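Local coordinates for Fe-regulated protein B (Neisseria meningitidis, PDB 4AIP) that imports iron across the meningococcal outer membrane as a TonB-dependent beta-barrel transporter, at residues 600-606 / 635-641; 351-357 / 390-395; 529-533 / 560-564; 226-232 / 727-731; 494-498 / 540-545. All blocks are in the same frame, centred on the assembly; numbering follows the deposited sequence.

How the contacts relate
All five contacts tie together parts of one barrel of antiparallel strands and its connecting loops. Contact 4 joins a loop near the start of the barrel to one just before its last strand, 733-741, so the other four fall between its segments. Contact 2 comes next along the chain. Contacts 5 and 3 interleave, because strand 532-544 serves both, pairing with 495-506 in one and 548-563 in the other, with centres about 35 Å apart. Contact 1 follows, its centre about 19 Å from that of contact 5. The centres of contacts 2 and 5 are farthest apart, at about 54 Å. Contacts 1 and 5 are wall ladders, contact 3 lies where a hairpin opens, and contacts 2 and 4 join loop segments.

Contact 1: 600-606 / 635-641; sequences LTAKVGV and TWTASLA
The indole of W636 takes the methyl CG2 of V606 over one face: the carbon sits 3.4 Å from the centroid of the six-membered ring, only 6° off the ring normal. This is a clean CH-pi contact, and the two side chains lie side by side, pointing the same way from neighbouring strands. V606 turns CG2 opposite its own backbone N (chi1 62° for CG1), which carries that methyl across to the indole. At the rim of the ring, NE1 is hydrogen-bonded to Q659. Further along the same face of the sheet the packing thins out to V604 CG1, 4.0 Å from A638 CB. At the end of the ladder L600 CD1 meets L640 CD1 at 4.1 Å. The other face is more polar. S639 OG rests against K603, 3.5 Å from its CB, and the lysine chain bends around the hydroxyl so that CE also comes close. Between the two faces runs the backbone ladder, in which T601, K603 and G605 each exchange two bonds with A641, S639 and T637. The straightest is T637 N to G605 O, 2.8 Å long; its return bond, from G605 N, is weak. T637 OG1 goes on to bond the backbone O of E91 in the plug, and K603 makes a long, weak ion pair with the same residue, which indicates that the T601-K603-T637-S639 face looks into the lumen and the V606-W636-L640 face outward. Strands 600-615 and 635-644, antiparallel neighbours, are a piece of the transmembrane wall of a TonB-dependent receptor barrel wrapped around its plug.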
# COMPACT_ATOMS: atom_id res chain seq x y z
N LEU B 600 5.95 -21.02 40.23
CA LEU B 600 4.53 -21.32 40.01
C LEU B 600 3.68 -20.06 40.21
O LEU B 600 3.95 -19.25 41.12
CB LEU B 600 4.05 -22.44 40.97
CG LEU B 600 2.51 -22.61 41.10
CD1 LEU B 600 1.87 -23.32 39.86
CD2 LEU B 600 2.09 -23.37 42.42
N THR B 601 2.67 -19.87 39.39
CA THR B 601 1.89 -18.64 39.48
C THR B 601 0.49 -19.13 39.25
O THR B 601 0.22 -19.76 38.20
CB THR B 601 2.40 -17.47 38.47
OG1 THR B 601 2.87 -18.02 37.22
CG2 THR B 601 3.61 -16.73 39.04
N ALA B 602 -0.39 -18.92 40.26
CA ALA B 602 -1.79 -19.43 40.29
C ALA B 602 -2.70 -18.28 40.48
O ALA B 602 -2.40 -17.45 41.30
CB ALA B 602 -1.99 -20.37 41.48
N LYS B 603 -3.85 -18.26 39.78
CA LYS B 603 -4.75 -17.10 39.82
C LYS B 603 -6.21 -17.47 39.60
O LYS B 603 -6.52 -18.35 38.80
CB LYS B 603 -4.32 -16.06 38.78
CG LYS B 603 -2.82 -15.67 38.89
CD LYS B 603 -2.43 -14.35 38.25
CE LYS B 603 -2.93 -14.17 36.84
NZ LYS B 603 -1.79 -13.52 36.06
N VAL B 604 -7.10 -16.77 40.30
CA VAL B 604 -8.58 -16.95 40.20
C VAL B 604 -9.15 -15.61 40.43
O VAL B 604 -8.49 -14.77 41.09
CB VAL B 604 -9.22 -17.82 41.35
CG1 VAL B 604 -9.35 -19.24 40.93
CG2 VAL B 604 -8.39 -17.79 42.60
N GLY B 605 -10.37 -15.42 39.93
CA GLY B 605 -11.10 -14.18 39.99
C GLY B 605 -12.53 -14.44 39.58
O GLY B 605 -12.80 -15.40 38.82
N VAL B 606 -13.46 -13.59 40.05
CA VAL B 606 -14.91 -13.75 39.79
C VAL B 606 -15.54 -12.36 39.91
O VAL B 606 -15.06 -11.49 40.67
CB VAL B 606 -15.58 -14.77 40.85
CG1 VAL B 606 -15.44 -14.20 42.25
CG2 VAL B 606 -17.09 -15.10 40.58
N THR B 635 -18.88 -14.13 35.98
CA THR B 635 -17.74 -14.52 35.21
C THR B 635 -16.64 -14.94 36.11
O THR B 635 -16.21 -14.19 36.98
CB THR B 635 -17.30 -13.36 34.31
OG1 THR B 635 -18.28 -13.16 33.29
CG2 THR B 635 -15.96 -13.60 33.65
N TRP B 636 -16.14 -16.14 35.84
CA TRP B 636 -15.01 -16.69 36.58
C TRP B 636 -13.82 -16.76 35.65
O TRP B 636 -13.93 -17.14 34.48
CB TRP B 636 -15.33 -18.14 37.02
CG TRP B 636 -16.52 -18.26 37.89
CD1 TRP B 636 -17.85 -18.27 37.49
CD2 TRP B 636 -16.52 -18.39 39.29
NE1 TRP B 636 -18.65 -18.41 38.58
CE2 TRP B 636 -17.87 -18.49 39.70
CE3 TRP B 636 -15.51 -18.44 40.25
CZ2 TRP B 636 -18.23 -18.59 41.03
CZ3 TRP B 636 -15.89 -18.58 41.61
CH2 TRP B 636 -17.22 -18.65 41.97
N THR B 637 -12.64 -16.47 36.19
CA THR B 637 -11.44 -16.69 35.40
C THR B 637 -10.42 -17.28 36.31
O THR B 637 -10.44 -17.00 37.48
CB THR B 637 -10.83 -15.40 34.79
OG1 THR B 637 -10.40 -14.56 35.86
CG2 THR B 637 -11.80 -14.71 33.90
N ALA B 638 -9.49 -18.03 35.74
CA ALA B 638 -8.47 -18.68 36.51
C ALA B 638 -7.25 -18.91 35.60
O ALA B 638 -7.41 -19.13 34.38
CB ALA B 638 -9.00 -20.07 37.02
N SER B 639 -6.08 -18.98 36.22
CA SER B 639 -4.93 -19.38 35.49
C SER B 639 -3.94 -20.17 36.33
O SER B 639 -3.94 -20.05 37.54
CB SER B 639 -4.28 -18.17 34.84
OG SER B 639 -3.39 -17.53 35.73
N LEU B 640 -3.10 -20.98 35.67
CA LEU B 640 -2.12 -21.83 36.33
C LEU B 640 -0.89 -21.84 35.42
O LEU B 640 -1.00 -22.11 34.23
CB LEU B 640 -2.72 -23.23 36.45
CG LEU B 640 -2.30 -24.29 37.46
CD1 LEU B 640 -2.13 -23.71 38.86
CD2 LEU B 640 -3.37 -25.37 37.47
N ALA B 641 0.27 -21.52 35.93
CA ALA B 641 1.43 -21.46 35.05
C ALA B 641 2.62 -21.86 35.84
O ALA B 641 2.66 -21.65 37.05
CB ALA B 641 1.63 -20.02 34.50

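Contact 2: 351-357 / 390-395; sequences VKGPNHT and KPQAFL
K390 meets H356 through a water that donates to both backbone carbonyls, 2.7 Å from H356 O and 3.2 Å from K390 O. Here the two chains are already separating, and the water spans the gap; the lysine's NZ is engaged elsewhere, by T360. P391 packs on N436 and T516 instead, although its CA is still 5.0 Å from that of T357. Q392 does most of the touching. With CG opposite the backbone N (chi1 -171°) and the chain extended beyond it, the side chain reaches across N355 toward H356, its CB 3.5 Å from H356 O. The two amide planes, of Q392 and N355, stand 70° apart, and N355 ND2 is held by D342. Strands 355-371 and 376-390 form a hairpin of the barrel wall, and the contact lies at its open end, where strand 376-390 runs out into the long loop leading to helix 420-431. A393 and F394 swing off to N236 of a second subunit, while P354 packs on I278 of that subunit. L395 then comes back to 351-357, where its CD1 touches V351 CG2 at 3.7 Å, two branched side chains crossing at a slant.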
# COMPACT_ATOMS: atom_id res chain seq x y z
N VAL B 351 -25.44 6.85 0.01
CA VAL B 351 -24.58 7.69 -0.80
C VAL B 351 -23.75 6.83 -1.74
O VAL B 351 -22.90 6.02 -1.34
CB VAL B 351 -23.66 8.59 0.08
CG1 VAL B 351 -22.35 8.99 -0.68
CG2 VAL B 351 -24.42 9.80 0.59
N LYS B 352 -24.00 7.04 -3.02
CA LYS B 352 -23.32 6.30 -4.04
C LYS B 352 -21.83 6.64 -4.13
O LYS B 352 -21.45 7.80 -4.08
CB LYS B 352 -24.01 6.60 -5.34
CG LYS B 352 -24.01 5.45 -6.28
CD LYS B 352 -24.42 6.01 -7.62
CE LYS B 352 -23.19 6.59 -8.40
NZ LYS B 352 -22.03 5.58 -8.55
N GLY B 353 -21.00 5.61 -4.24
CA GLY B 353 -19.54 5.78 -4.30
C GLY B 353 -18.91 6.11 -2.97
O GLY B 353 -19.55 5.97 -1.94
N PRO B 354 -17.66 6.59 -3.00
CA PRO B 354 -16.91 6.77 -1.75
C PRO B 354 -17.50 7.80 -0.79
O PRO B 354 -18.07 8.83 -1.22
CB PRO B 354 -15.53 7.23 -2.21
CG PRO B 354 -15.48 6.90 -3.65
CD PRO B 354 -16.87 7.08 -4.14
N ASN B 355 -17.41 7.46 0.49
CA ASN B 355 -17.99 8.24 1.54
C ASN B 355 -17.09 8.24 2.73
O ASN B 355 -16.49 7.24 3.09
CB ASN B 355 -19.38 7.72 1.90
CG ASN B 355 -20.13 8.68 2.81
OD1 ASN B 355 -20.11 9.88 2.61
ND2 ASN B 355 -20.80 8.15 3.83
N HIS B 356 -17.03 9.37 3.37
CA HIS B 356 -15.98 9.61 4.28
C HIS B 356 -16.56 10.40 5.40
O HIS B 356 -17.15 11.40 5.14
CB HIS B 356 -15.10 10.42 3.44
CG HIS B 356 -13.85 10.79 4.02
ND1 HIS B 356 -12.94 9.87 4.43
CD2 HIS B 356 -13.26 11.99 4.13
CE1 HIS B 356 -11.85 10.49 4.81
NE2 HIS B 356 -12.03 11.78 4.67
N THR B 357 -16.43 9.92 6.63
CA THR B 357 -17.04 10.51 7.77
C THR B 357 -15.97 10.74 8.79
O THR B 357 -15.18 9.84 9.09
CB THR B 357 -18.13 9.56 8.35
OG1 THR B 357 -19.12 9.27 7.35
CG2 THR B 357 -18.83 10.21 9.52
N LYS B 390 -17.83 15.65 11.29
CA LYS B 390 -17.95 16.16 9.92
C LYS B 390 -18.48 15.15 8.93
O LYS B 390 -17.75 14.23 8.52
CB LYS B 390 -16.60 16.65 9.47
CG LYS B 390 -15.92 17.34 10.55
CD LYS B 390 -14.48 17.55 10.28
CE LYS B 390 -13.92 18.33 11.45
NZ LYS B 390 -12.48 18.53 11.45
N PRO B 391 -19.74 15.31 8.51
CA PRO B 391 -20.15 14.44 7.41
C PRO B 391 -19.49 14.95 6.16
O PRO B 391 -19.00 16.10 6.13
CB PRO B 391 -21.67 14.66 7.28
CG PRO B 391 -22.07 15.54 8.39
CD PRO B 391 -20.80 16.26 8.88
N GLN B 392 -19.50 14.13 5.13
CA GLN B 392 -19.02 14.52 3.83
C GLN B 392 -19.87 15.59 3.16
O GLN B 392 -19.36 16.37 2.35
CB GLN B 392 -19.05 13.32 2.94
CG GLN B 392 -18.39 13.51 1.63
CD GLN B 392 -18.11 12.16 0.95
OE1 GLN B 392 -19.04 11.50 0.44
NE2 GLN B 392 -16.85 11.75 0.95
N ALA B 393 -21.17 15.58 3.47
CA ALA B 393 -22.17 16.43 2.85
C ALA B 393 -23.48 16.25 3.61
O ALA B 393 -23.81 15.12 4.00
CB ALA B 393 -22.37 16.01 1.45
N PHE B 394 -24.25 17.32 3.83
CA PHE B 394 -25.54 17.21 4.52
C PHE B 394 -26.62 16.87 3.55
O PHE B 394 -26.56 17.30 2.42
CB PHE B 394 -25.88 18.45 5.31
CG PHE B 394 -25.04 18.62 6.52
CD1 PHE B 394 -25.29 17.90 7.65
CD2 PHE B 394 -23.95 19.47 6.51
CE1 PHE B 394 -24.52 18.07 8.74
CE2 PHE B 394 -23.18 19.62 7.63
CZ PHE B 394 -23.45 18.93 8.71
N LEU B 395 -27.57 16.04 3.98
CA LEU B 395 -28.48 15.37 3.03
C LEU B 395 -30.01 15.46 3.14
O LEU B 395 -30.70 14.91 2.31
CB LEU B 395 -28.09 13.90 2.90
CG LEU B 395 -26.73 13.48 2.37
CD1 LEU B 395 -26.65 12.01 2.50
CD2 LEU B 395 -26.49 13.86 0.94
O HOH W 1 -15.99 13.76 5.85

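Contact 3: 529-533 / 560-564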
# COMPACT_ATOMS: atom_id res chain seq x y z
N THR B 529 -31.72 20.08 28.88
CA THR B 529 -31.09 18.77 29.02
C THR B 529 -29.79 18.91 29.70
O THR B 529 -29.14 19.92 29.58
CB THR B 529 -31.10 17.85 27.79
OG1 THR B 529 -29.80 17.31 27.53
CG2 THR B 529 -31.60 18.51 26.62
N LYS B 530 -29.45 17.91 30.49
CA LYS B 530 -28.26 18.03 31.29
C LYS B 530 -27.49 16.77 31.30
O LYS B 530 -27.84 15.79 30.66
CB LYS B 530 -28.64 18.36 32.69
CG LYS B 530 -29.96 17.73 33.03
CD LYS B 530 -30.11 17.68 34.48
CE LYS B 530 -29.78 19.07 35.08
NZ LYS B 530 -30.82 20.05 34.63
N ALA B 531 -26.40 16.83 32.05
CA ALA B 531 -25.47 15.76 32.05
C ALA B 531 -26.00 14.67 32.98
O ALA B 531 -26.74 14.93 33.90
CB ALA B 531 -24.07 16.26 32.51
N GLU B 532 -25.60 13.44 32.69
CA GLU B 532 -25.80 12.30 33.55
C GLU B 532 -24.92 12.48 34.76
O GLU B 532 -23.83 13.06 34.66
CB GLU B 532 -25.33 11.03 32.83
CG GLU B 532 -26.23 10.68 31.67
CD GLU B 532 -25.73 9.51 30.83
OE1 GLU B 532 -24.50 9.22 30.90
OE2 GLU B 532 -26.57 8.93 30.10
N ARG B 533 -25.36 11.98 35.91
CA ARG B 533 -24.61 12.20 37.09
C ARG B 533 -24.62 11.00 37.98
O ARG B 533 -25.66 10.55 38.43
CB ARG B 533 -25.15 13.40 37.84
CG ARG B 533 -24.24 13.75 38.97
CD ARG B 533 -24.66 15.07 39.52
NE ARG B 533 -23.63 15.64 40.39
CZ ARG B 533 -23.80 15.94 41.67
NH1 ARG B 533 -24.98 15.81 42.26
NH2 ARG B 533 -22.78 16.39 42.35
N LYS B 560 -28.22 9.54 37.46
CA LYS B 560 -29.45 10.27 37.19
C LYS B 560 -29.36 10.90 35.83
O LYS B 560 -28.24 11.17 35.35
CB LYS B 560 -29.62 11.37 38.25
CG LYS B 560 -29.74 10.81 39.70
CD LYS B 560 -30.47 11.75 40.72
CE LYS B 560 -30.89 10.95 41.92
NZ LYS B 560 -31.83 11.70 42.76
N ASP B 561 -30.52 11.15 35.21
CA ASP B 561 -30.61 11.88 33.93
C ASP B 561 -29.96 11.18 32.72
O ASP B 561 -29.52 11.82 31.74
CB ASP B 561 -30.10 13.31 34.06
CG ASP B 561 -30.89 14.12 35.08
OD1 ASP B 561 -32.12 14.02 35.03
OD2 ASP B 561 -30.31 14.86 35.90
N ALA B 562 -29.98 9.85 32.75
CA ALA B 562 -29.57 9.07 31.60
C ALA B 562 -30.28 9.51 30.32
O ALA B 562 -31.46 9.89 30.34
CB ALA B 562 -29.82 7.61 31.85
N LEU B 563 -29.58 9.41 29.19
CA LEU B 563 -30.11 9.88 27.94
C LEU B 563 -29.90 8.80 26.96
O LEU B 563 -28.82 8.20 26.93
CB LEU B 563 -29.30 11.07 27.37
CG LEU B 563 -28.94 12.24 28.28
CD1 LEU B 563 -27.47 12.17 28.71
CD2 LEU B 563 -29.23 13.48 27.49
N ALA B 564 -30.85 8.58 26.07
CA ALA B 564 -30.53 7.61 25.05
C ALA B 564 -31.10 7.98 23.71
O ALA B 564 -30.41 8.59 22.91
CB ALA B 564 -30.95 6.21 25.47
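R533 and K560 exchange two backbone hydrogen bonds: R533 N gives to K560 O at 3.0 Å, and K560 N gives to R533 O at 2.9 Å. K560 O also receives the CA-H of E532, a softer contact. Past this pair the backbone ladder stops, because D561 has positive phi (65°) and turns the chain around a corner. A side chain takes over. E532 uses the anti lone pair of OE2 to accept L563 N, a bond of 3.2 Å, while OE1 of the same carboxylate forms a salt bridge to R509; each oxygen therefore has its own partner. The extended chain of E532, with CG opposite its carbonyl carbon (chi1 -68°), is what spans the corner. Strands 532-544 and 548-563 form a beta hairpin of the barrel wall, and the contact lies at its open end. Other backbone groups look to the neighbouring strands, E532 bonding R506 and A562 bonding A581. K530 N is satisfied weakly, by N580 OD1. On the lysine side chain, CD rather than the charged end approaches the aspartate, 3.2 Å from D561 OD2; the chain bends away beyond it and NZ stays 5.4 Å off, so at most a loose electrostatic attraction would operate. L563 packs both branches across the gap: CD1 lies 3.5 Å from E532 CG, covering the aliphatic part of the glutamate, and CD2 sits 3.9 Å from T529 OG1. That hydroxyl is buried by the contact and has no polar partner in the model.

Contact 4: 226-232 / 727-731; sequences YEAGKGF and LPGVG
Y226 and P728 make the first of two short bonds: the phenol OH donates to P728 O over 2.7 Å, tilted 16° from the carbonyl plane. Y226 CG lies between its backbone N and carbonyl carbon (chi1 74°), which turns the phenol toward P728. The second runs between backbones, G731 N to E227 O at 2.7 Å. Together they pin the two loops at both ends of 728-731, and V730 O is bonded in turn by N710. These loops belong to distant parts of the chain: 226-232 follows strand 212-223, whereas 727-731 leads into strand 733-741, the last of the barrel, and falls in the predicted TonB C-terminal box. Because strand 733-741 pairs with 185-194, the contact lies near the seam where the barrel closes. Outward from the polar bonds, V730 lays CG2 over the Y226 ring, 4.2 Å from its centroid. P728 CG packs against A228 CB at 3.5 Å and over the face of the F232 ring, offset toward its rim. A type II turn from G229 to F232 folds the phenylalanine back to the proline. The backbones also touch, G731 CA lying 3.4 Å from G229 N.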
# COMPACT_ATOMS: atom_id res chain seq x y z
N TYR B 226 -12.87 -15.84 10.54
CA TYR B 226 -12.58 -16.79 11.59
C TYR B 226 -13.61 -17.90 11.65
O TYR B 226 -14.79 -17.70 11.35
CB TYR B 226 -12.43 -16.10 12.96
CG TYR B 226 -13.72 -15.63 13.58
CD1 TYR B 226 -14.23 -14.37 13.30
CD2 TYR B 226 -14.43 -16.46 14.46
CE1 TYR B 226 -15.39 -13.92 13.87
CE2 TYR B 226 -15.63 -16.02 15.04
CZ TYR B 226 -16.10 -14.73 14.73
OH TYR B 226 -17.28 -14.29 15.26
N GLU B 227 -13.13 -19.08 12.04
CA GLU B 227 -13.96 -20.24 12.23
C GLU B 227 -14.47 -20.25 13.68
O GLU B 227 -13.69 -20.19 14.62
CB GLU B 227 -13.13 -21.48 11.94
CG GLU B 227 -13.84 -22.80 12.00
CD GLU B 227 -12.99 -23.94 11.44
OE1 GLU B 227 -12.34 -23.73 10.38
OE2 GLU B 227 -12.99 -25.03 12.06
N ALA B 228 -15.79 -20.27 13.86
CA ALA B 228 -16.36 -20.42 15.22
C ALA B 228 -16.20 -21.86 15.73
O ALA B 228 -15.75 -22.75 14.99
CB ALA B 228 -17.78 -20.03 15.22
N GLY B 229 -16.54 -22.07 16.99
CA GLY B 229 -16.46 -23.38 17.59
C GLY B 229 -17.37 -24.40 16.92
O GLY B 229 -18.18 -24.10 16.04
N LYS B 230 -17.24 -25.63 17.38
CA LYS B 230 -17.89 -26.76 16.76
C LYS B 230 -19.43 -26.78 16.75
O LYS B 230 -20.07 -26.67 17.79
CB LYS B 230 -17.37 -28.02 17.40
CG LYS B 230 -18.00 -29.23 16.86
CD LYS B 230 -17.83 -30.30 17.83
CE LYS B 230 -17.73 -31.56 17.07
NZ LYS B 230 -18.11 -32.63 18.00
N GLY B 231 -19.99 -26.93 15.57
CA GLY B 231 -21.43 -26.89 15.39
C GLY B 231 -21.90 -25.66 14.66
O GLY B 231 -23.01 -25.66 14.15
N PHE B 232 -21.06 -24.62 14.60
CA PHE B 232 -21.39 -23.42 13.84
C PHE B 232 -21.38 -23.69 12.36
O PHE B 232 -20.49 -24.33 11.82
CB PHE B 232 -20.46 -22.23 14.16
CG PHE B 232 -20.73 -21.00 13.31
CD1 PHE B 232 -21.84 -20.18 13.59
CD2 PHE B 232 -19.92 -20.68 12.23
CE1 PHE B 232 -22.12 -19.06 12.81
CE2 PHE B 232 -20.21 -19.57 11.43
CZ PHE B 232 -21.32 -18.75 11.73
N LEU B 727 -22.67 -12.87 16.83
CA LEU B 727 -21.32 -13.23 16.40
C LEU B 727 -20.62 -14.09 17.42
O LEU B 727 -20.34 -13.65 18.52
CB LEU B 727 -20.46 -11.98 16.07
CG LEU B 727 -20.86 -11.09 14.90
CD1 LEU B 727 -19.99 -9.88 14.89
CD2 LEU B 727 -20.71 -11.83 13.63
N PRO B 728 -20.30 -15.33 17.05
CA PRO B 728 -19.77 -16.26 18.05
C PRO B 728 -18.33 -15.97 18.41
O PRO B 728 -17.65 -15.23 17.72
CB PRO B 728 -19.90 -17.64 17.36
CG PRO B 728 -19.96 -17.38 15.92
CD PRO B 728 -20.39 -15.93 15.70
N GLY B 729 -17.88 -16.56 19.51
CA GLY B 729 -16.44 -16.54 19.87
C GLY B 729 -15.59 -17.28 18.84
O GLY B 729 -16.10 -18.09 18.03
N VAL B 730 -14.29 -17.00 18.86
CA VAL B 730 -13.46 -17.62 17.88
C VAL B 730 -13.39 -19.05 18.29
O VAL B 730 -13.24 -19.38 19.48
CB VAL B 730 -12.04 -16.97 17.75
CG1 VAL B 730 -11.19 -17.71 16.68
CG2 VAL B 730 -12.13 -15.41 17.36
N GLY B 731 -13.55 -19.94 17.33
CA GLY B 731 -13.28 -21.31 17.63
C GLY B 731 -11.83 -21.47 17.95
O GLY B 731 -11.08 -20.52 18.14

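Contact 5: 494-498 / 540-545; sequences HWSFS and GFNYND
Strands 495-498 and 540-544 run antiparallel, their axes 4.4 Å apart at closest approach, with S496 and N542 exchanging two bonds, S498 and G540 another two (that from S498 N weak), and N544 N giving one to H494 O. W495, F497, F541 and Y543 share one face of the sheet. Y543 presents its edge to the indole of W495, a T-shaped pair with centroids 4.8 Å apart and planes at 58°; CD1 is the atom over the middle of the six-membered ring, 3.5 Å from W495 CE2. Y543 has CG opposite its backbone N (chi1 174°), which brings the ring edge over the indole. Beside them F497 CD2 touches F541 CB at 3.9 Å. S496, S498 and N542 point to the other face, where S498 OG bonds the backbone O of R62. At the end of the ladder, D545 lies against H494: its CB sits 3.6 Å from the imidazole centroid, over the face, with ring and carboxylate planes 66° apart. The tyrosine ring passes H494 CB with its CE1 edge, and Y543 OH donates to the anti lone pair of D545 OD2 at 2.6 Å. The other oxygen, OD1, receives T547 N and F548 N in the tight turn to strand 548-563. A carboxylate held by a phenol and two amides probably keeps its negative charge, so this one aspartate probably helps hold both the turn of the barrel hairpin and the tyrosine whose ring packs on W495.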
# COMPACT_ATOMS: atom_id res chain seq x y z
N HIS B 494 0.35 -6.04 55.35
CA HIS B 494 -0.26 -6.89 54.35
C HIS B 494 -1.70 -6.53 54.09
O HIS B 494 -2.36 -7.26 53.38
CB HIS B 494 -0.20 -8.36 54.76
CG HIS B 494 1.20 -8.90 54.97
ND1 HIS B 494 1.46 -9.99 55.78
CD2 HIS B 494 2.39 -8.50 54.47
CE1 HIS B 494 2.76 -10.25 55.75
NE2 HIS B 494 3.35 -9.35 54.97
N TRP B 495 -2.22 -5.44 54.63
CA TRP B 495 -3.66 -5.20 54.52
C TRP B 495 -4.04 -3.77 54.25
O TRP B 495 -3.54 -2.87 54.98
CB TRP B 495 -4.34 -5.50 55.83
CG TRP B 495 -4.34 -6.89 56.27
CD1 TRP B 495 -3.44 -7.51 57.10
CD2 TRP B 495 -5.35 -7.86 55.97
NE1 TRP B 495 -3.81 -8.83 57.32
CE2 TRP B 495 -4.98 -9.07 56.64
CE3 TRP B 495 -6.53 -7.84 55.19
CZ2 TRP B 495 -5.74 -10.26 56.54
CZ3 TRP B 495 -7.29 -9.03 55.07
CH2 TRP B 495 -6.89 -10.23 55.76
N SER B 496 -4.98 -3.58 53.32
CA SER B 496 -5.71 -2.34 53.15
C SER B 496 -7.17 -2.60 53.10
O SER B 496 -7.57 -3.70 52.76
CB SER B 496 -5.34 -1.68 51.84
OG SER B 496 -3.94 -1.72 51.69
N PHE B 497 -7.97 -1.58 53.41
CA PHE B 497 -9.41 -1.60 53.28
C PHE B 497 -9.77 -0.22 52.77
O PHE B 497 -9.01 0.73 52.99
CB PHE B 497 -10.08 -1.87 54.63
CG PHE B 497 -9.52 -3.05 55.36
CD1 PHE B 497 -8.36 -2.93 56.13
CD2 PHE B 497 -10.14 -4.29 55.27
CE1 PHE B 497 -7.82 -4.03 56.80
CE2 PHE B 497 -9.61 -5.39 55.90
CZ PHE B 497 -8.43 -5.27 56.68
N SER B 498 -10.92 -0.09 52.11
CA SER B 498 -11.17 1.06 51.29
C SER B 498 -12.61 1.34 51.23
O SER B 498 -13.44 0.42 51.28
CB SER B 498 -10.85 0.76 49.84
OG SER B 498 -9.59 0.19 49.75
N GLY B 540 -13.71 -2.01 49.69
CA GLY B 540 -12.73 -2.92 49.18
C GLY B 540 -11.69 -3.34 50.17
O GLY B 540 -11.59 -2.76 51.24
N PHE B 541 -10.96 -4.38 49.85
CA PHE B 541 -9.86 -4.78 50.69
C PHE B 541 -8.78 -5.31 49.78
O PHE B 541 -9.11 -5.79 48.67
CB PHE B 541 -10.32 -5.84 51.71
CG PHE B 541 -10.42 -7.22 51.15
CD1 PHE B 541 -9.30 -8.06 51.14
CD2 PHE B 541 -11.61 -7.70 50.60
CE1 PHE B 541 -9.38 -9.40 50.59
CE2 PHE B 541 -11.69 -9.02 50.08
CZ PHE B 541 -10.58 -9.85 50.09
N ASN B 542 -7.53 -5.23 50.24
CA ASN B 542 -6.42 -5.89 49.58
C ASN B 542 -5.60 -6.62 50.60
O ASN B 542 -5.14 -6.04 51.61
CB ASN B 542 -5.51 -4.91 48.87
CG ASN B 542 -6.23 -4.10 47.84
OD1 ASN B 542 -6.19 -4.45 46.65
ND2 ASN B 542 -6.93 -3.02 48.27
N TYR B 543 -5.36 -7.89 50.33
CA TYR B 543 -4.39 -8.61 51.08
C TYR B 543 -3.20 -8.96 50.12
O TYR B 543 -3.42 -9.26 48.94
CB TYR B 543 -5.07 -9.83 51.72
CG TYR B 543 -4.07 -10.66 52.39
CD1 TYR B 543 -3.62 -10.31 53.65
CD2 TYR B 543 -3.49 -11.75 51.74
CE1 TYR B 543 -2.66 -11.05 54.29
CE2 TYR B 543 -2.52 -12.51 52.36
CZ TYR B 543 -2.11 -12.14 53.65
OH TYR B 543 -1.15 -12.84 54.32
N ASN B 544 -1.96 -8.87 50.61
CA ASN B 544 -0.80 -9.42 49.91
C ASN B 544 0.35 -9.63 50.87
O ASN B 544 0.82 -8.67 51.50
CB ASN B 544 -0.29 -8.46 48.86
CG ASN B 544 0.97 -8.98 48.11
OD1 ASN B 544 1.49 -10.11 48.30
ND2 ASN B 544 1.48 -8.12 47.24
N ASP B 545 0.85 -10.85 50.97
CA ASP B 545 1.92 -11.10 51.92
C ASP B 545 3.21 -11.50 51.21
O ASP B 545 4.20 -11.81 51.86
CB ASP B 545 1.49 -12.13 52.93
CG ASP B 545 1.35 -13.50 52.34
OD1 ASP B 545 2.14 -13.89 51.43
OD2 ASP B 545 0.45 -14.24 52.81